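Local atomic coordinates of putative Nitroreductase (Anabaena variabilis ATCC 29413, PDB entry 3EO7), a protein that binds flavin mononucleotide and, judging by its membership of the nitroreductase family, probably acts as an oxidoreductase. Residues P108-V114 against A163-V169; T160-I164 against L235-D239; P226-I232 against K272-H276. All blocks are in the same frame, centred on the assembly; numbering follows the deposited sequence.

Contacts 1 and 2 lie side by side in one antiparallel sheet of the first nitroreductase-family region, their centres about 13 Å apart. Strand 162-169 is common to both: A163 and I164 pair with strand 109-115 along one edge and with strand 229-239 along the other. Contact 3 begins at the far end of strand 229-239, its centre about 24 Å from that of contact 2. E229 of segment 226-232 links contact 3 to contact 1, with OE2 2.6 Å from both Y112 OH and T167 OG1. The flavin lies nearest contact 1, about 8 Å from the side chain of P108, and about 12 Å from that of I232; contact 2 lies away from the flavin site.

Contact 1: residues P108-V114 against A163-V169; sequences PAEVYVV and AIIVTAV
V114 N gives its hydrogen to A163 O over 2.7 Å at an N-H...O angle of 172°, and the carbonyl of V114 takes the amide of A163 in return. This closes one end of an antiparallel pairing between neighbouring strands of the nitroreductase sheet. E110 with T167 and Y112 with I165 form the other hydrogen-bonded pairs, and V169 N to P108 O, 2.8 Å, finishes the run beside S102, a residue of the flavin site. Between them A109, V111 and V113 face A168, V166 and I164 as non-hydrogen-bonded pairs. Their side chains share the face on which helix 181-202 packs, where A109 CB touches V166 CG1 at 3.9 Å.

On the reverse face V114 CG2 meets I165 CD1 at 3.7 Å, and helix 215-222 covers I165 and T167. With CG of Y112 anti to its own carbonyl carbon (chi1 -64°), the ring reaches across T167 almost at a right angle. Y112 OH and T167 OG1 are both hydrogen-bonded to E229 OE2, so one carboxylate oxygen ties the two strands together; E110 instead pairs with R172. At the ring edge, T167 OG1 lies in the tyrosine plane, 3.4 Å from Y112 CE1.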
ATOM      1  N   PRO A 108     -10.980  -3.021   2.399  1.00 13.38           N
ATOM      2  CA  PRO A 108     -11.620  -2.337   1.268  1.00 16.31           C
ATOM      3  C   PRO A 108     -11.171  -2.862  -0.107  1.00 17.90           C
ATOM      4  O   PRO A 108     -11.949  -2.823  -1.064  1.00 15.83           O
ATOM      5  CB  PRO A 108     -11.197  -0.860   1.461  1.00 17.21           C
ATOM      6  CG  PRO A 108      -9.879  -0.958   2.205  1.00 16.51           C
ATOM      7  CD  PRO A 108     -10.115  -2.108   3.168  1.00 13.33           C
ATOM      8  N   ALA A 109      -9.953  -3.387  -0.210  1.00 16.36           N
ATOM      9  CA  ALA A 109      -9.437  -3.823  -1.511  1.00 14.53           C
ATOM     10  C   ALA A 109     -10.043  -5.125  -2.013  1.00 15.48           C
ATOM     11  O   ALA A 109     -10.327  -6.041  -1.223  1.00 16.51           O
ATOM     12  CB  ALA A 109      -7.883  -3.931  -1.482  1.00 15.08           C
ATOM     13  N   GLU A 110     -10.283  -5.166  -3.329  1.00 15.36           N
ATOM     14  CA  GLU A 110     -10.722  -6.368  -4.028  1.00 15.32           C
ATOM     15  C   GLU A 110      -9.727  -6.592  -5.155  1.00 16.98           C
ATOM     16  O   GLU A 110      -9.297  -5.633  -5.813  1.00 16.67           O
ATOM     17  CB  GLU A 110     -12.144  -6.237  -4.649  1.00 17.48           C
ATOM     18  CG  GLU A 110     -13.214  -6.530  -3.673  1.00 23.72           C
ATOM     19  CD  GLU A 110     -13.265  -7.986  -3.283  1.00 16.32           C
ATOM     20  OE1 GLU A 110     -13.212  -8.904  -4.162  1.00 21.74           O
ATOM     21  OE2 GLU A 110     -13.432  -8.230  -2.077  1.00 20.08           O
ATOM     22  N   VAL A 111      -9.381  -7.861  -5.353  1.00 13.60           N
ATOM     23  CA  VAL A 111      -8.444  -8.270  -6.374  1.00 14.66           C
ATOM     24  C   VAL A 111      -9.166  -8.961  -7.507  1.00 18.01           C
ATOM     25  O   VAL A 111      -9.893  -9.944  -7.295  1.00 16.44           O
ATOM     26  CB  VAL A 111      -7.354  -9.190  -5.783  1.00 14.64           C
ATOM     27  CG1 VAL A 111      -6.463  -9.806  -6.909  1.00 14.65           C
ATOM     28  CG2 VAL A 111      -6.497  -8.410  -4.730  1.00 15.48           C
ATOM     29  N   TYR A 112      -8.918  -8.460  -8.716  1.00 14.36           N
ATOM     30  CA  TYR A 112      -9.421  -9.070  -9.925  1.00 14.29           C
ATOM     31  C   TYR A 112      -8.265  -9.511 -10.804  1.00 16.76           C
ATOM     32  O   TYR A 112      -7.205  -8.919 -10.765  1.00 15.39           O
ATOM     33  CB  TYR A 112     -10.250  -8.071 -10.720  1.00 17.36           C
ATOM     34  CG  TYR A 112     -11.489  -7.633 -10.002  1.00 14.87           C
ATOM     35  CD1 TYR A 112     -11.445  -6.602  -9.081  1.00 15.35           C
ATOM     36  CD2 TYR A 112     -12.693  -8.263 -10.240  1.00 16.67           C
ATOM     37  CE1 TYR A 112     -12.580  -6.215  -8.374  1.00 17.87           C
ATOM     38  CE2 TYR A 112     -13.845  -7.896  -9.550  1.00 15.28           C
ATOM     39  CZ  TYR A 112     -13.792  -6.862  -8.641  1.00 15.34           C
ATOM     40  OH  TYR A 112     -14.938  -6.505  -7.980  1.00 16.13           O
ATOM     41  N   VAL A 113      -8.499 -10.550 -11.598  1.00 14.67           N
ATOM     42  CA  VAL A 113      -7.557 -10.948 -12.629  1.00 14.66           C
ATOM     43  C   VAL A 113      -8.270 -10.807 -13.970  1.00 16.86           C
ATOM     44  O   VAL A 113      -9.417 -11.290 -14.154  1.00 17.17           O
ATOM     45  CB  VAL A 113      -7.056 -12.396 -12.469  1.00 16.31           C
ATOM     46  CG1 VAL A 113      -6.212 -12.819 -13.668  1.00 16.12           C
ATOM     47  CG2 VAL A 113      -6.249 -12.571 -11.167  1.00 15.60           C
ATOM     48  N   VAL A 114      -7.592 -10.154 -14.898  1.00 15.24           N
ATOM     49  CA  VAL A 114      -8.087  -9.967 -16.276  1.00 14.68           C
ATOM     50  C   VAL A 114      -7.226 -10.831 -17.179  1.00 15.15           C
ATOM     51  O   VAL A 114      -6.006 -10.745 -17.128  1.00 17.19           O
ATOM     52  CB  VAL A 114      -8.069  -8.506 -16.726  1.00 17.47           C
ATOM     53  CG1 VAL A 114      -8.558  -8.381 -18.186  1.00 17.97           C
ATOM     54  CG2 VAL A 114      -8.930  -7.665 -15.809  1.00 17.96           C
ATOM     55  N   ALA A 163      -3.527  -9.481 -16.099  1.00 16.16           N
ATOM     56  CA  ALA A 163      -3.358  -8.314 -15.260  1.00 15.81           C
ATOM     57  C   ALA A 163      -4.190  -8.472 -14.011  1.00 16.26           C
ATOM     58  O   ALA A 163      -5.272  -9.083 -14.020  1.00 17.99           O
ATOM     59  CB  ALA A 163      -3.812  -7.024 -15.998  1.00 15.41           C
ATOM     60  N   ILE A 164      -3.671  -7.920 -12.936  1.00 14.73           N
ATOM     61  CA  ILE A 164      -4.466  -7.758 -11.737  1.00 13.88           C
ATOM     62  C   ILE A 164      -5.038  -6.343 -11.801  1.00 16.20           C
ATOM     63  O   ILE A 164      -4.373  -5.411 -12.243  1.00 16.04           O
ATOM     64  CB  ILE A 164      -3.592  -7.911 -10.456  1.00 16.03           C
ATOM     65  CG1 ILE A 164      -3.392  -9.401 -10.174  1.00 17.45           C
ATOM     66  CG2 ILE A 164      -4.278  -7.282  -9.221  1.00 15.62           C
ATOM     67  CD1 ILE A 164      -2.364  -9.717  -9.012  1.00 17.28           C
ATOM     68  N   ILE A 165      -6.271  -6.181 -11.345  1.00 13.62           N
ATOM     69  CA  ILE A 165      -6.808  -4.858 -11.110  1.00 14.68           C
ATOM     70  C   ILE A 165      -7.234  -4.868  -9.654  1.00 14.96           C
ATOM     71  O   ILE A 165      -7.919  -5.809  -9.200  1.00 15.20           O
ATOM     72  CB  ILE A 165      -7.971  -4.467 -12.045  1.00 16.32           C
ATOM     73  CG1 ILE A 165      -7.511  -4.547 -13.519  1.00 14.45           C
ATOM     74  CG2 ILE A 165      -8.496  -3.067 -11.642  1.00 16.03           C
ATOM     75  CD1 ILE A 165      -8.632  -4.199 -14.537  1.00 17.34           C
ATOM     76  N   VAL A 166      -6.841  -3.824  -8.926  1.00 13.95           N
ATOM     77  CA  VAL A 166      -7.216  -3.671  -7.524  1.00 14.38           C
ATOM     78  C   VAL A 166      -8.224  -2.552  -7.451  1.00 15.66           C
ATOM     79  O   VAL A 166      -7.968  -1.434  -7.925  1.00 16.28           O
ATOM     80  CB  VAL A 166      -6.053  -3.344  -6.581  1.00 15.42           C
ATOM     81  CG1 VAL A 166      -6.552  -3.282  -5.103  1.00 15.98           C
ATOM     82  CG2 VAL A 166      -4.974  -4.387  -6.707  1.00 15.34           C
ATOM     83  N   THR A 167      -9.380  -2.870  -6.879  1.00 15.16           N
ATOM     84  CA  THR A 167     -10.399  -1.877  -6.648  1.00 15.40           C
ATOM     85  C   THR A 167     -10.586  -1.694  -5.138  1.00 16.10           C
ATOM     86  O   THR A 167     -10.055  -2.488  -4.324  1.00 15.98           O
ATOM     87  CB  THR A 167     -11.756  -2.341  -7.184  1.00 13.80           C
ATOM     88  OG1 THR A 167     -12.228  -3.451  -6.403  1.00 16.28           O
ATOM     89  CG2 THR A 167     -11.716  -2.675  -8.683  1.00 14.46           C
ATOM     90  N   ALA A 168     -11.356  -0.659  -4.789  1.00 14.60           N
ATOM     91  CA  ALA A 168     -11.742  -0.362  -3.397  1.00 15.49           C
ATOM     92  C   ALA A 168     -13.268  -0.373  -3.321  1.00 14.53           C
ATOM     93  O   ALA A 168     -13.931   0.287  -4.149  1.00 16.60           O
ATOM     94  CB  ALA A 168     -11.191   1.036  -2.917  1.00 17.09           C
ATOM     95  N   VAL A 169     -13.812  -1.123  -2.355  1.00 15.36           N
ATOM     96  CA  VAL A 169     -15.256  -1.150  -2.047  1.00 16.40           C
ATOM     97  C   VAL A 169     -15.353  -0.151  -0.882  1.00 16.55           C
ATOM     98  O   VAL A 169     -14.989  -0.435   0.283  1.00 16.65           O
ATOM     99  CB  VAL A 169     -15.769  -2.552  -1.668  1.00 16.25           C
ATOM    100  CG1 VAL A 169     -17.232  -2.480  -1.329  1.00 16.14           C
ATOM    101  CG2 VAL A 169     -15.514  -3.556  -2.821  1.00 16.74           C
TER

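Contact 2: residues T160-I164 against L235-D239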
ATOM      1  N   THR A 160       1.962  -8.588 -22.257  1.00 20.98           N
ATOM      2  CA  THR A 160       1.434  -9.466 -21.228  1.00 17.41           C
ATOM      3  C   THR A 160       0.108 -10.129 -21.592  1.00 18.21           C
ATOM      4  O   THR A 160      -0.560  -9.734 -22.552  1.00 18.67           O
ATOM      5  CB  THR A 160       1.313  -8.669 -19.911  1.00 16.93           C
ATOM      6  OG1 THR A 160       0.492  -7.512 -20.129  1.00 18.83           O
ATOM      7  CG2 THR A 160       2.717  -8.260 -19.418  1.00 16.14           C
ATOM      8  N   GLN A 161      -0.232 -11.148 -20.801  1.00 15.40           N
ATOM      9  CA  GLN A 161      -1.397 -11.990 -21.017  1.00 18.20           C
ATOM     10  C   GLN A 161      -2.424 -11.968 -19.883  1.00 15.23           C
ATOM     11  O   GLN A 161      -3.519 -12.538 -20.019  1.00 17.18           O
ATOM     12  CB  GLN A 161      -0.897 -13.437 -21.200  1.00 20.16           C
ATOM     13  CG  GLN A 161       0.134 -13.556 -22.298  1.00 26.08           C
ATOM     14  CD  GLN A 161      -0.482 -13.349 -23.650  1.00 37.72           C
ATOM     15  OE1 GLN A 161      -1.589 -13.833 -23.909  1.00 51.05           O
ATOM     16  NE2 GLN A 161       0.231 -12.633 -24.542  1.00 46.97           N
ATOM     17  N   LEU A 162      -2.042 -11.388 -18.752  1.00 15.62           N
ATOM     18  CA  LEU A 162      -2.961 -11.215 -17.652  1.00 18.82           C
ATOM     19  C   LEU A 162      -2.564  -9.989 -16.833  1.00 17.06           C
ATOM     20  O   LEU A 162      -1.444  -9.537 -16.878  1.00 16.06           O
ATOM     21  CB  LEU A 162      -3.066 -12.455 -16.765  1.00 20.17           C
ATOM     22  CG  LEU A 162      -1.951 -12.837 -15.800  1.00 22.37           C
ATOM     23  CD1 LEU A 162      -2.469 -13.985 -14.931  1.00 22.63           C
ATOM     24  CD2 LEU A 162      -0.698 -13.221 -16.547  1.00 19.91           C
ATOM     25  N   ALA A 163      -3.527  -9.481 -16.099  1.00 16.16           N
ATOM     26  CA  ALA A 163      -3.358  -8.314 -15.260  1.00 15.81           C
ATOM     27  C   ALA A 163      -4.190  -8.472 -14.011  1.00 16.26           C
ATOM     28  O   ALA A 163      -5.272  -9.083 -14.020  1.00 17.99           O
ATOM     29  CB  ALA A 163      -3.812  -7.024 -15.998  1.00 15.41           C
ATOM     30  N   ILE A 164      -3.671  -7.920 -12.936  1.00 14.73           N
ATOM     31  CA  ILE A 164      -4.466  -7.758 -11.737  1.00 13.88           C
ATOM     32  C   ILE A 164      -5.038  -6.343 -11.801  1.00 16.20           C
ATOM     33  O   ILE A 164      -4.373  -5.411 -12.243  1.00 16.04           O
ATOM     34  CB  ILE A 164      -3.592  -7.911 -10.456  1.00 16.03           C
ATOM     35  CG1 ILE A 164      -3.392  -9.401 -10.174  1.00 17.45           C
ATOM     36  CG2 ILE A 164      -4.278  -7.282  -9.221  1.00 15.62           C
ATOM     37  CD1 ILE A 164      -2.364  -9.717  -9.012  1.00 17.28           C
ATOM     38  N   LEU A 235      -2.467  -3.557 -12.928  1.00 14.46           N
ATOM     39  CA  LEU A 235      -1.138  -4.173 -12.909  1.00 15.47           C
ATOM     40  C   LEU A 235      -0.990  -5.363 -13.849  1.00 16.43           C
ATOM     41  O   LEU A 235      -1.221  -6.500 -13.459  1.00 16.83           O
ATOM     42  CB  LEU A 235      -0.732  -4.590 -11.468  1.00 20.21           C
ATOM     43  CG  LEU A 235      -0.790  -3.548 -10.351  1.00 28.83           C
ATOM     44  CD1 LEU A 235      -2.076  -3.633  -9.568  1.00 20.88           C
ATOM     45  CD2 LEU A 235       0.393  -3.728  -9.392  1.00 22.43           C
ATOM     46  N   PRO A 236      -0.598  -5.104 -15.094  1.00 15.29           N
ATOM     47  CA  PRO A 236      -0.212  -6.235 -15.918  1.00 14.22           C
ATOM     48  C   PRO A 236       0.866  -7.054 -15.225  1.00 14.54           C
ATOM     49  O   PRO A 236       1.770  -6.493 -14.576  1.00 15.17           O
ATOM     50  CB  PRO A 236       0.371  -5.588 -17.193  1.00 15.85           C
ATOM     51  CG  PRO A 236      -0.184  -4.249 -17.221  1.00 20.99           C
ATOM     52  CD  PRO A 236      -0.482  -3.829 -15.822  1.00 19.76           C
ATOM     53  N   LEU A 237       0.754  -8.375 -15.350  1.00 14.61           N
ATOM     54  CA  LEU A 237       1.693  -9.300 -14.759  1.00 15.67           C
ATOM     55  C   LEU A 237       2.594  -9.889 -15.837  1.00 15.48           C
ATOM     56  O   LEU A 237       2.140 -10.700 -16.651  1.00 15.91           O
ATOM     57  CB  LEU A 237       0.951 -10.415 -14.040  1.00 17.29           C
ATOM     58  CG  LEU A 237       0.115  -9.993 -12.839  1.00 18.15           C
ATOM     59  CD1 LEU A 237      -0.539 -11.254 -12.230  1.00 17.40           C
ATOM     60  CD2 LEU A 237       0.920  -9.217 -11.803  1.00 19.00           C
ATOM     61  N   ALA A 238       3.863  -9.482 -15.826  1.00 14.18           N
ATOM     62  CA  ALA A 238       4.851  -9.949 -16.808  1.00 14.07           C
ATOM     63  C   ALA A 238       5.520 -11.214 -16.319  1.00 12.57           C
ATOM     64  O   ALA A 238       6.114 -11.203 -15.230  1.00 15.12           O
ATOM     65  CB  ALA A 238       5.915  -8.874 -17.030  1.00 14.76           C
ATOM     66  N   ASP A 239       5.480 -12.249 -17.150  1.00 13.91           N
ATOM     67  CA  ASP A 239       6.067 -13.532 -16.841  1.00 14.56           C
ATOM     68  C   ASP A 239       7.558 -13.482 -17.177  1.00 14.71           C
ATOM     69  O   ASP A 239       7.942 -13.523 -18.346  1.00 16.31           O
ATOM     70  CB  ASP A 239       5.382 -14.599 -17.668  1.00 16.00           C
ATOM     71  CG  ASP A 239       5.877 -15.991 -17.353  1.00 21.63           C
ATOM     72  OD1 ASP A 239       6.908 -16.138 -16.667  1.00 18.61           O
ATOM     73  OD2 ASP A 239       5.232 -16.944 -17.838  1.00 23.69           O
TER
HETATM   74  O   HOH W   1       1.684 -12.103 -18.849  1.00 17.95           O
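L235 is bonded twice to I164: its amide meets I164 O at 2.7 Å, close to the line of that C=O bond, while its own carbonyl accepts I164 N from a donor well above the carbonyl plane. L235 CD1 also rests near I164 O. P236 follows, lacking an amide hydrogen, and faces A163 in a non-hydrogen-bonded pair whose CA atoms come within 3.8 Å, with the methyl of A163 set against P236 CA. P236 CB lies 3.5 Å from T160 OG1, a hydroxyl whose hydrogen bond is to A156 O.

L237 covers the most surface. Its amide points almost straight at L162 O (2.9 Å, 177°), continuing the antiparallel pairing that makes strand 162-169 an inner strand of the sheet, between 109-115 and 229-239. Because L237 CG stands anti to the carbonyl carbon (chi1 -65°), L237 CD1 reaches I164, 4.0 Å from CG1. L237 CB meets L162 CD2 at 4.1 Å, the two side chains set obliquely. Replacing L162 by an alanine would probably open a gap beside L237 and deprive W70 and L74 of helix 66-82 of an apolar partner. Ahead of strand 162-169, a water joins the turn to the strand, accepting from Q161 N and donating to L237 O at 2.6 Å. A238 finally sets its CB against T160 CG2, 4.0 Å away.

Contact 3: residues P226-I232 against K272-H276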
ATOM      1  N   PRO A 226     -19.810   2.092  -9.847  1.00 16.85           N
ATOM      2  CA  PRO A 226     -18.809   3.057  -9.426  1.00 17.37           C
ATOM      3  C   PRO A 226     -19.138   3.944  -8.219  1.00 16.65           C
ATOM      4  O   PRO A 226     -18.266   4.660  -7.739  1.00 17.71           O
ATOM      5  CB  PRO A 226     -18.556   3.883 -10.688  1.00 21.39           C
ATOM      6  CG  PRO A 226     -19.701   3.802 -11.431  1.00 21.07           C
ATOM      7  CD  PRO A 226     -20.355   2.439 -11.166  1.00 20.48           C
ATOM      8  N   LEU A 227     -20.378   3.909  -7.742  1.00 17.30           N
ATOM      9  CA  LEU A 227     -20.695   4.590  -6.494  1.00 17.91           C
ATOM     10  C   LEU A 227     -20.289   3.712  -5.309  1.00 19.93           C
ATOM     11  O   LEU A 227     -20.172   4.224  -4.198  1.00 20.13           O
ATOM     12  CB  LEU A 227     -22.187   4.925  -6.347  1.00 20.20           C
ATOM     13  CG  LEU A 227     -22.754   6.009  -7.238  1.00 20.99           C
ATOM     14  CD1 LEU A 227     -24.251   6.266  -6.852  1.00 18.59           C
ATOM     15  CD2 LEU A 227     -21.903   7.255  -7.152  1.00 19.30           C
ATOM     16  N   GLN A 228     -20.117   2.405  -5.527  1.00 14.62           N
ATOM     17  CA  GLN A 228     -19.760   1.492  -4.450  1.00 15.25           C
ATOM     18  C   GLN A 228     -18.327   0.988  -4.521  1.00 14.58           C
ATOM     19  O   GLN A 228     -17.747   0.624  -3.495  1.00 17.32           O
ATOM     20  CB  GLN A 228     -20.718   0.287  -4.406  1.00 15.79           C
ATOM     21  CG  GLN A 228     -22.190   0.702  -4.266  1.00 24.27           C
ATOM     22  CD  GLN A 228     -22.444   1.586  -3.040  1.00 31.50           C
ATOM     23  OE1 GLN A 228     -21.885   1.334  -1.966  1.00 47.72           O
ATOM     24  NE2 GLN A 228     -23.272   2.637  -3.198  1.00 35.81           N
ATOM     25  N   GLU A 229     -17.736   0.997  -5.720  1.00 14.38           N
ATOM     26  CA  GLU A 229     -16.435   0.361  -5.896  1.00 13.15           C
ATOM     27  C   GLU A 229     -15.725   1.028  -7.044  1.00 17.23           C
ATOM     28  O   GLU A 229     -16.360   1.497  -7.979  1.00 18.78           O
ATOM     29  CB  GLU A 229     -16.647  -1.124  -6.179  1.00 13.66           C
ATOM     30  CG  GLU A 229     -15.405  -1.980  -6.219  1.00 13.61           C
ATOM     31  CD  GLU A 229     -15.688  -3.450  -6.541  1.00 14.74           C
ATOM     32  OE1 GLU A 229     -16.910  -3.874  -6.525  1.00 16.04           O
ATOM     33  OE2 GLU A 229     -14.708  -4.203  -6.822  1.00 16.82           O
ATOM     34  N   GLY A 230     -14.410   1.174  -6.937  1.00 15.40           N
ATOM     35  CA  GLY A 230     -13.664   1.768  -8.042  1.00 15.82           C
ATOM     36  C   GLY A 230     -12.232   1.298  -8.115  1.00 15.75           C
ATOM     37  O   GLY A 230     -11.555   1.148  -7.102  1.00 15.69           O
ATOM     38  N   ALA A 231     -11.790   1.040  -9.334  1.00 16.60           N
ATOM     39  CA  ALA A 231     -10.419   0.654  -9.610  1.00 16.01           C
ATOM     40  C   ALA A 231      -9.438   1.759  -9.196  1.00 15.30           C
ATOM     41  O   ALA A 231      -9.662   2.936  -9.491  1.00 17.39           O
ATOM     42  CB  ALA A 231     -10.269   0.380 -11.110  1.00 13.20           C
ATOM     43  N   ILE A 232      -8.369   1.384  -8.488  1.00 15.32           N
ATOM     44  CA  ILE A 232      -7.331   2.359  -8.159  1.00 15.08           C
ATOM     45  C   ILE A 232      -5.919   1.963  -8.625  1.00 16.85           C
ATOM     46  O   ILE A 232      -5.005   2.779  -8.574  1.00 16.41           O
ATOM     47  CB  ILE A 232      -7.383   2.856  -6.691  1.00 15.60           C
ATOM     48  CG1 ILE A 232      -7.336   1.685  -5.722  1.00 16.57           C
ATOM     49  CG2 ILE A 232      -8.645   3.742  -6.492  1.00 18.26           C
ATOM     50  CD1 ILE A 232      -7.311   2.092  -4.224  1.00 14.45           C
ATOM     51  N   LYS A 272     -16.992  10.072  -1.660  1.00 16.13           N
ATOM     52  CA  LYS A 272     -17.383   9.718  -3.030  1.00 15.80           C
ATOM     53  C   LYS A 272     -17.179  10.892  -3.984  1.00 17.67           C
ATOM     54  O   LYS A 272     -16.743  10.695  -5.136  1.00 16.00           O
ATOM     55  CB  LYS A 272     -18.797   9.144  -3.111  1.00 15.56           C
ATOM     56  CG  LYS A 272     -18.897   7.794  -2.410  1.00 15.96           C
ATOM     57  CD  LYS A 272     -20.253   7.114  -2.635  1.00 17.84           C
ATOM     58  CE  LYS A 272     -20.419   5.872  -1.771  1.00 18.70           C
ATOM     59  NZ  LYS A 272     -21.626   5.120  -2.082  1.00 15.74           N
ATOM     60  N   TYR A 273     -17.497  12.099  -3.512  1.00 15.83           N
ATOM     61  CA  TYR A 273     -17.214  13.283  -4.291  1.00 16.74           C
ATOM     62  C   TYR A 273     -15.725  13.262  -4.688  1.00 17.75           C
ATOM     63  O   TYR A 273     -15.364  13.401  -5.869  1.00 14.87           O
ATOM     64  CB  TYR A 273     -17.562  14.561  -3.522  1.00 16.06           C
ATOM     65  CG  TYR A 273     -17.295  15.805  -4.356  1.00 13.58           C
ATOM     66  CD1 TYR A 273     -16.040  16.401  -4.370  1.00 15.90           C
ATOM     67  CD2 TYR A 273     -18.305  16.382  -5.121  1.00 16.03           C
ATOM     68  CE1 TYR A 273     -15.784  17.501  -5.152  1.00 13.70           C
ATOM     69  CE2 TYR A 273     -18.056  17.500  -5.877  1.00 13.16           C
ATOM     70  CZ  TYR A 273     -16.765  18.046  -5.918  1.00 16.52           C
ATOM     71  OH  TYR A 273     -16.507  19.174  -6.671  1.00 16.72           O
ATOM     72  N   PHE A 274     -14.850  13.049  -3.705  1.00 14.17           N
ATOM     73  CA  PHE A 274     -13.418  13.100  -3.975  1.00 14.42           C
ATOM     74  C   PHE A 274     -12.962  12.019  -4.972  1.00 14.59           C
ATOM     75  O   PHE A 274     -12.206  12.323  -5.916  1.00 15.09           O
ATOM     76  CB  PHE A 274     -12.640  13.032  -2.674  1.00 17.48           C
ATOM     77  CG  PHE A 274     -11.171  13.245  -2.835  1.00 15.21           C
ATOM     78  CD1 PHE A 274     -10.672  14.334  -3.526  1.00 16.51           C
ATOM     79  CD2 PHE A 274     -10.275  12.388  -2.219  1.00 18.76           C
ATOM     80  CE1 PHE A 274      -9.286  14.533  -3.655  1.00 15.98           C
ATOM     81  CE2 PHE A 274      -8.895  12.608  -2.316  1.00 19.76           C
ATOM     82  CZ  PHE A 274      -8.410  13.665  -3.062  1.00 17.28           C
ATOM     83  N   HIS A 275     -13.480  10.816  -4.822  1.00 15.75           N
ATOM     84  CA  HIS A 275     -13.105   9.743  -5.743  1.00 16.46           C
ATOM     85  C   HIS A 275     -13.559  10.072  -7.166  1.00 16.61           C
ATOM     86  O   HIS A 275     -12.808   9.894  -8.114  1.00 15.56           O
ATOM     87  CB  HIS A 275     -13.668   8.384  -5.341  1.00 16.45           C
ATOM     88  CG  HIS A 275     -13.177   7.287  -6.215  1.00 17.05           C
ATOM     89  ND1 HIS A 275     -11.893   6.785  -6.115  1.00 16.13           N
ATOM     90  CD2 HIS A 275     -13.749   6.670  -7.280  1.00 18.89           C
ATOM     91  CE1 HIS A 275     -11.707   5.895  -7.081  1.00 17.05           C
ATOM     92  NE2 HIS A 275     -12.828   5.785  -7.778  1.00 14.96           N
ATOM     93  N   HIS A 276     -14.775  10.595  -7.311  1.00 16.23           N
ATOM     94  CA  HIS A 276     -15.272  10.934  -8.628  1.00 15.72           C
ATOM     95  C   HIS A 276     -14.713  12.229  -9.196  1.00 16.52           C
ATOM     96  O   HIS A 276     -14.923  12.520 -10.369  1.00 17.55           O
ATOM     97  CB  HIS A 276     -16.789  10.963  -8.632  1.00 14.63           C
ATOM     98  CG  HIS A 276     -17.389   9.597  -8.594  1.00 14.92           C
ATOM     99  ND1 HIS A 276     -18.022   9.035  -9.690  1.00 17.82           N
ATOM    100  CD2 HIS A 276     -17.399   8.656  -7.622  1.00 16.51           C
ATOM    101  CE1 HIS A 276     -18.435   7.818  -9.370  1.00 16.26           C
ATOM    102  NE2 HIS A 276     -18.048   7.550  -8.130  1.00 15.81           N
TER
HETATM  103  O   HOH W   2     -11.988   4.382 -10.086  1.00 14.16           O
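Torsions that leave K272 extended beyond CG (chi2 to chi4 all near 180°) carry its ammonium group out to L227, while CG of H276, anti to the carbonyl carbon (chi1 -74°), brings that imidazole up to P226. Two successive carbonyls of the turn before strand 229-239 are thus gripped from one helix. K272 NZ bonds to L227 O at 2.7 Å, approaching from above the carbonyl plane. H276 NE2 gives its hydrogen to P226 O at 2.9 Å; the oxygen lies near the plane of the imidazole, although the donor stands 53° out of the carbonyl plane. L227 CD2 packs against the imidazole, 4.0 Å from H276 NE2, the two side chains crossing at about a right angle.

H275 CE1 meets I232 CG2 at 3.8 Å, and H275 NE2 comes within 4.1 Å of G230 CA, an approach that the lack of a side chain on the glycine permits. A water in the imidazole plane links H275 NE2 to A231 O, 2.8 Å from each, while ND1 is bonded to Y182 OH of helix 181-202. Helix 270-276 lies over the start of strand 229-239, with helix 9-16 against F274 and helix 452-473 against I232.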